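Local coordinates for protein putative Nitroreductase (Anabaena variabilis ATCC 29413, PDB 3EO7) that binds flavin mononucleotide and is probably an FMN-dependent oxidoreductase of the nitroreductase family, at residues 202-207 against 239-244; 391-396 against 406-411. All blocks are in the same frame, centred on the assembly; numbering follows the deposited sequence.

Interaction 1: residues 202-207 against 239-244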
loop_
_atom_site.group_PDB
_atom_site.type_symbol
_atom_site.label_atom_id
_atom_site.label_comp_id
_atom_site.label_asym_id
_atom_site.label_seq_id
_atom_site.Cartn_x
_atom_site.Cartn_y
_atom_site.Cartn_z
ATOM N N ILE A 202 15.472 8.110 -0.171
ATOM C CA ILE A 202 16.078 9.030 -1.155
ATOM C C ILE A 202 16.462 10.355 -0.501
ATOM O O ILE A 202 17.490 10.944 -0.848
ATOM C CB ILE A 202 15.128 9.266 -2.383
ATOM C CG1 ILE A 202 15.023 7.986 -3.240
ATOM C CG2 ILE A 202 15.616 10.434 -3.277
ATOM C CD1 ILE A 202 13.827 7.974 -4.207
ATOM N N THR A 203 15.670 10.782 0.478
ATOM C CA THR A 203 15.834 12.058 1.164
ATOM C C THR A 203 16.381 11.949 2.614
ATOM O O THR A 203 16.268 12.882 3.404
ATOM C CB THR A 203 14.528 12.858 1.126
ATOM O OG1 THR A 203 13.479 12.086 1.684
ATOM C CG2 THR A 203 14.163 13.269 -0.334
ATOM N N ASP A 204 17.018 10.830 2.925
ATOM C CA ASP A 204 17.627 10.592 4.241
ATOM C C ASP A 204 16.667 10.691 5.422
ATOM O O ASP A 204 17.008 11.212 6.483
ATOM C CB ASP A 204 18.858 11.480 4.444
ATOM C CG ASP A 204 19.935 11.192 3.457
ATOM O OD1 ASP A 204 20.319 10.021 3.313
ATOM O OD2 ASP A 204 20.399 12.151 2.838
ATOM N N TYR A 205 15.460 10.202 5.189
ATOM C CA TYR A 205 14.414 10.092 6.210
ATOM C C TYR A 205 14.070 8.619 6.361
ATOM O O TYR A 205 14.351 7.802 5.462
ATOM C CB TYR A 205 13.148 10.847 5.804
ATOM C CG TYR A 205 13.122 12.281 6.257
ATOM C CD1 TYR A 205 12.771 12.579 7.563
ATOM C CD2 TYR A 205 13.459 13.319 5.419
ATOM C CE1 TYR A 205 12.742 13.862 8.026
ATOM C CE2 TYR A 205 13.422 14.640 5.883
ATOM C CZ TYR A 205 13.059 14.885 7.190
ATOM O OH TYR A 205 13.009 16.153 7.726
ATOM N N ARG A 206 13.511 8.284 7.518
ATOM C CA ARG A 206 12.942 6.953 7.754
ATOM C C ARG A 206 11.567 7.151 8.397
ATOM O O ARG A 206 11.443 7.771 9.465
ATOM C CB ARG A 206 13.782 6.062 8.652
ATOM C CG ARG A 206 13.146 4.656 8.760
ATOM C CD ARG A 206 13.790 3.816 9.803
ATOM N NE ARG A 206 13.402 2.417 9.632
ATOM C CZ ARG A 206 12.304 1.850 10.117
ATOM N NH1 ARG A 206 11.409 2.533 10.829
ATOM N NH2 ARG A 206 12.103 0.567 9.876
ATOM N N PRO A 207 10.525 6.620 7.762
ATOM C CA PRO A 207 9.211 6.708 8.392
ATOM C C PRO A 207 9.087 5.568 9.408
ATOM O O PRO A 207 9.676 4.509 9.210
ATOM C CB PRO A 207 8.240 6.467 7.218
ATOM C CG PRO A 207 9.022 5.691 6.211
ATOM C CD PRO A 207 10.489 5.930 6.463
ATOM N N ASP A 239 14.616 12.050 10.740
ATOM C CA ASP A 239 15.661 12.635 9.931
ATOM C C ASP A 239 16.970 11.898 10.216
ATOM O O ASP A 239 17.590 12.095 11.262
ATOM C CB ASP A 239 15.799 14.100 10.289
ATOM C CG ASP A 239 16.818 14.817 9.435
ATOM O OD1 ASP A 239 17.594 14.156 8.717
ATOM O OD2 ASP A 239 16.853 16.063 9.523
ATOM N N LEU A 240 17.371 11.045 9.294
ATOM C CA LEU A 240 18.562 10.242 9.481
ATOM C C LEU A 240 19.869 11.053 9.493
ATOM O O LEU A 240 20.928 10.537 9.873
ATOM C CB LEU A 240 18.607 9.102 8.451
ATOM C CG LEU A 240 17.455 8.099 8.488
ATOM C CD1 LEU A 240 17.656 7.091 7.378
ATOM C CD2 LEU A 240 17.291 7.399 9.868
ATOM N N LEU A 241 19.804 12.321 9.121
ATOM C CA LEU A 241 20.981 13.182 9.215
ATOM C C LEU A 241 21.156 13.688 10.657
ATOM O O LEU A 241 22.176 14.277 10.991
ATOM C CB LEU A 241 20.878 14.333 8.234
ATOM C CG LEU A 241 20.730 13.872 6.780
ATOM C CD1 LEU A 241 20.715 15.111 5.910
ATOM C CD2 LEU A 241 21.819 12.895 6.384
ATOM N N ASP A 242 20.155 13.451 11.506
ATOM C CA ASP A 242 20.225 13.770 12.939
ATOM C C ASP A 242 20.483 12.437 13.651
ATOM O O ASP A 242 19.627 11.557 13.651
ATOM C CB ASP A 242 18.915 14.417 13.385
ATOM C CG ASP A 242 18.847 14.753 14.877
ATOM O OD1 ASP A 242 19.754 14.400 15.650
ATOM O OD2 ASP A 242 17.839 15.402 15.263
ATOM N N ILE A 243 21.665 12.299 14.241
ATOM C CA ILE A 243 22.057 11.088 14.945
ATOM C C ILE A 243 20.969 10.669 15.920
ATOM O O ILE A 243 20.671 9.496 16.078
ATOM C CB ILE A 243 23.375 11.293 15.753
ATOM C CG1 ILE A 243 24.563 11.593 14.814
ATOM C CG2 ILE A 243 23.654 10.065 16.591
ATOM C CD1 ILE A 243 25.831 12.074 15.494
ATOM N N GLN A 244 20.346 11.649 16.565
ATOM C CA GLN A 244 19.313 11.357 17.573
ATOM C C GLN A 244 17.989 10.791 17.026
ATOM O O GLN A 244 17.170 10.268 17.787
ATOM C CB GLN A 244 19.057 12.613 18.393
ATOM C CG GLN A 244 20.299 13.006 19.176
ATOM C CD GLN A 244 20.597 11.978 20.241
ATOM O OE1 GLN A 244 19.735 11.703 21.066
ATOM N NE2 GLN A 244 21.804 11.405 20.239
#
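One backbone bond joins the two segments: Leu240 N donates to Asp204 O at 2.8 Å, somewhat bent, with 141° at the hydrogen. The second polar grip is internal to 239-244, where Asp239 OD1 accepts from Leu241 N in an Asx turn, the donor lying above the carboxylate plane. With CG anti to the backbone N (chi1 -177°), this carboxylate folds beside its own carbonyl, and the same OD1 forms a salt bridge with Arg73 of helix 66-82. Tyr205 and Asp239 form an antiparallel, non-hydrogen-bonded pair, CA to CA 4.7 Å, which joins edge strand 205-207 to the end of strand 229-239. At the same end of the pair, Asp204, at positive phi, is the C-prime residue of the Schellman motif closing helix 181-202, and the chain leaves Asp239 in a type I turn. The remaining contacts are van der Waals. Tyr205 CE1 lies obliquely 3.7 Å from Asp239 CA, while its OH reaches Trp70. Leu240 sends CD2 to Arg206 CB, 3.9 Å away, and CD1 to Tyr205 O; the guanidinium of Arg206 leads off to salt bridges with Asp369 and Asp373. The Leu241 side chain lies aslant over that of Asp204, CD2 3.8 Å from Asp204 CB.

Interaction 2: residues 391-396 against 406-411; sequences GLEAGC and LRQIRF. With ACT (acetate ion), chain O; PGR (R-1,2-propanediol), chain S; ACT (acetate ion), chain P.
Cys396 O is gripped by two backbone donors of the facing strand, Ile409 N at 2.8 Å and Arg410 N at 3.2 Å. Two successive residues opposite one define a classic beta bulge, here in the antiparallel hairpin of strands 395-400 and 405-411. Cys396 N returns a bond to Arg410 O, and the same oxygen receives a CA-H...O contact from Gly395 CA at 3.2 Å. A side chain on Gly395 would run into Arg410 O, which suits the position to glycine. Just before the bulge, Gln408 NE2 reaches Glu393 OE1 at 3.0 Å in an almost straight bond (175°), on the anti side of the carboxylate, tilted 24° from its plane, with Glu393 OE1 lying in the amide plane of Gln408. Gln408 reaches that far because its chain is extended, with CG opposite the backbone N (chi1 -169°); its OE1 meets a propanediol hydroxyl and its NE2 also bonds Tyr397 OH. A leucine in place of Gln408 would probably leave the Glu393 carboxylate without its amide donor and freer to swing. Phe411 CD1 lies 3.4 Å from Ala394 O, its ring oblique to both that oxygen and Glu393 OE1. On the face of Cys396, SG lies 4.0 Å from Ile409 CG1, and Arg410 turns outward to an acetate, NH2 to OXT 2.9 Å. Leu392 CD2 and Leu406 CD1 meet at 3.8 Å, crossing at about a right angle, and both side chains touch Phe347 of helix 347-358. Strand 381-390 pairs with strand 395-400 on one side of the hairpin, and strand 310-312 with strand 405-411 on the other.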
loop_
_atom_site.group_PDB
_atom_site.type_symbol
_atom_site.label_atom_id
_atom_site.label_comp_id
_atom_site.label_asym_id
_atom_site.label_seq_id
_atom_site.Cartn_x
_atom_site.Cartn_y
_atom_site.Cartn_z
ATOM N N GLY A 391 12.856 -20.993 -18.118
ATOM C CA GLY A 391 13.560 -21.789 -17.142
ATOM C C GLY A 391 12.737 -22.234 -15.963
ATOM O O GLY A 391 13.269 -22.893 -15.054
ATOM N N LEU A 392 11.452 -21.886 -15.942
ATOM C CA LEU A 392 10.583 -22.311 -14.873
ATOM C C LEU A 392 9.359 -22.990 -15.496
ATOM O O LEU A 392 8.732 -22.442 -16.417
ATOM C CB LEU A 392 10.164 -21.087 -14.037
ATOM C CG LEU A 392 9.716 -21.202 -12.606
ATOM C CD1 LEU A 392 10.767 -21.967 -11.791
ATOM C CD2 LEU A 392 9.480 -19.797 -12.043
ATOM N N GLU A 393 9.030 -24.197 -15.032
ATOM C CA GLU A 393 7.824 -24.860 -15.496
ATOM C C GLU A 393 6.575 -24.013 -15.163
ATOM O O GLU A 393 6.459 -23.459 -14.065
ATOM C CB GLU A 393 7.681 -26.229 -14.837
ATOM C CG GLU A 393 8.707 -27.226 -15.300
ATOM C CD GLU A 393 8.553 -28.567 -14.645
ATOM O OE1 GLU A 393 7.720 -28.702 -13.721
ATOM O OE2 GLU A 393 9.275 -29.500 -15.047
ATOM N N ALA A 394 5.608 -23.998 -16.080
ATOM C CA ALA A 394 4.353 -23.311 -15.821
ATOM C C ALA A 394 3.590 -24.082 -14.749
ATOM O O ALA A 394 3.495 -25.323 -14.786
ATOM C CB ALA A 394 3.510 -23.203 -17.109
ATOM N N GLY A 395 3.091 -23.332 -13.776
ATOM C CA GLY A 395 2.310 -23.900 -12.684
ATOM C C GLY A 395 2.145 -22.896 -11.572
ATOM O O GLY A 395 2.220 -21.694 -11.780
ATOM N N CYS A 396 1.919 -23.411 -10.375
ATOM C CA CYS A 396 1.740 -22.587 -9.206
ATOM C C CYS A 396 2.808 -22.950 -8.208
ATOM O O CYS A 396 3.083 -24.132 -7.967
ATOM C CB CYS A 396 0.374 -22.772 -8.585
ATOM S SG CYS A 396 0.139 -21.586 -7.199
ATOM N N LEU A 406 11.051 -21.158 -4.320
ATOM C CA LEU A 406 9.753 -21.413 -4.909
ATOM C C LEU A 406 9.532 -22.916 -4.688
ATOM O O LEU A 406 10.447 -23.718 -4.865
ATOM C CB LEU A 406 9.702 -21.125 -6.399
ATOM C CG LEU A 406 9.829 -19.655 -6.798
ATOM C CD1 LEU A 406 10.071 -19.478 -8.309
ATOM C CD2 LEU A 406 8.591 -18.897 -6.318
ATOM N N ARG A 407 8.341 -23.278 -4.232
ATOM C CA ARG A 407 7.990 -24.696 -4.013
ATOM C C ARG A 407 6.793 -24.975 -4.926
ATOM O O ARG A 407 5.768 -24.313 -4.791
ATOM C CB ARG A 407 7.695 -24.926 -2.540
ATOM C CG ARG A 407 8.898 -24.516 -1.687
ATOM C CD ARG A 407 8.715 -24.644 -0.217
ATOM N NE ARG A 407 9.939 -24.237 0.478
ATOM C CZ ARG A 407 10.020 -23.889 1.761
ATOM N NH1 ARG A 407 8.941 -23.824 2.517
ATOM N NH2 ARG A 407 11.200 -23.564 2.279
ATOM N N GLN A 408 6.969 -25.869 -5.904
ATOM C CA GLN A 408 5.915 -26.148 -6.913
ATOM C C GLN A 408 4.788 -26.953 -6.295
ATOM O O GLN A 408 5.006 -28.047 -5.780
ATOM C CB GLN A 408 6.478 -26.909 -8.104
ATOM C CG GLN A 408 5.546 -27.003 -9.298
ATOM C CD GLN A 408 6.139 -27.827 -10.392
ATOM O OE1 GLN A 408 6.102 -29.064 -10.341
ATOM N NE2 GLN A 408 6.680 -27.160 -11.414
ATOM N N ILE A 409 3.597 -26.384 -6.333
ATOM C CA ILE A 409 2.411 -27.034 -5.777
ATOM C C ILE A 409 1.437 -27.501 -6.860
ATOM O O ILE A 409 0.601 -28.327 -6.577
ATOM C CB ILE A 409 1.758 -26.234 -4.669
ATOM C CG1 ILE A 409 1.160 -24.925 -5.173
ATOM C CG2 ILE A 409 2.769 -26.053 -3.479
ATOM C CD1 ILE A 409 0.414 -24.134 -4.038
ATOM N N ARG A 410 1.546 -26.964 -8.083
ATOM C CA ARG A 410 0.765 -27.446 -9.210
ATOM C C ARG A 410 1.590 -27.251 -10.493
ATOM O O ARG A 410 2.353 -26.279 -10.612
ATOM C CB ARG A 410 -0.568 -26.737 -9.390
ATOM C CG ARG A 410 -1.605 -26.918 -8.310
ATOM C CD ARG A 410 -2.147 -28.327 -8.161
ATOM N NE ARG A 410 -3.220 -28.374 -7.154
ATOM C CZ ARG A 410 -3.013 -28.430 -5.837
ATOM N NH1 ARG A 410 -1.790 -28.480 -5.317
ATOM N NH2 ARG A 410 -4.050 -28.452 -5.019
ATOM N N PHE A 411 1.372 -28.163 -11.431
ATOM C CA PHE A 411 2.005 -28.167 -12.728
ATOM C C PHE A 411 0.890 -28.084 -13.770
ATOM O O PHE A 411 0.158 -29.059 -13.991
ATOM C CB PHE A 411 2.860 -29.414 -12.921
ATOM C CG PHE A 411 3.425 -29.557 -14.292
ATOM C CD1 PHE A 411 4.313 -28.606 -14.775
ATOM C CD2 PHE A 411 3.055 -30.611 -15.130
ATOM C CE1 PHE A 411 4.827 -28.713 -16.021
ATOM C CE2 PHE A 411 3.584 -30.716 -16.390
ATOM C CZ PHE A 411 4.471 -29.783 -16.833
HETATM C C ACT O . 11.765 -25.523 -13.167
HETATM O O ACT O . 11.707 -25.431 -14.413
HETATM O OXT ACT O . 12.929 -25.391 -12.693
HETATM C CH3 ACT O . 10.514 -25.748 -12.356
HETATM C C1 PGR S . 5.454 -31.410 -6.689
HETATM C C2 PGR S . 4.546 -31.460 -7.928
HETATM C C3 PGR S . 3.432 -30.410 -7.812
HETATM O O1 PGR S . 6.265 -30.237 -6.636
HETATM O O2 PGR S . 5.240 -31.361 -9.182
HETATM C C ACT P . -3.117 -27.924 -1.474
HETATM O O ACT P . -1.988 -27.582 -1.980
HETATM O OXT ACT P . -3.872 -28.711 -2.121
HETATM C CH3 ACT P . -3.626 -27.431 -0.156
#

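In the fold
Interactions 1 and 2 both rest on antiparallel pairing, yet in different sheets of the chain. Each is partly buried and lies away from the flavin, and they do not touch: their centres are 42 Å apart and they hold different elements. Interaction 1 joins edge strand 205-207 to the end of strand 229-239 and the turn that follows, with residues far apart in sequence, and the polar ends of Tyr205, Arg206 and Asp239 find their partners elsewhere in the chain. Interaction 2 ties two neighbouring hairpin strands by several backbone bonds and adds a side-chain carboxylate-amide bond. Side-chain packing at interaction 1 includes exposed leucines, whereas interaction 2 pairs a buried leucine with a partly exposed one against a helix.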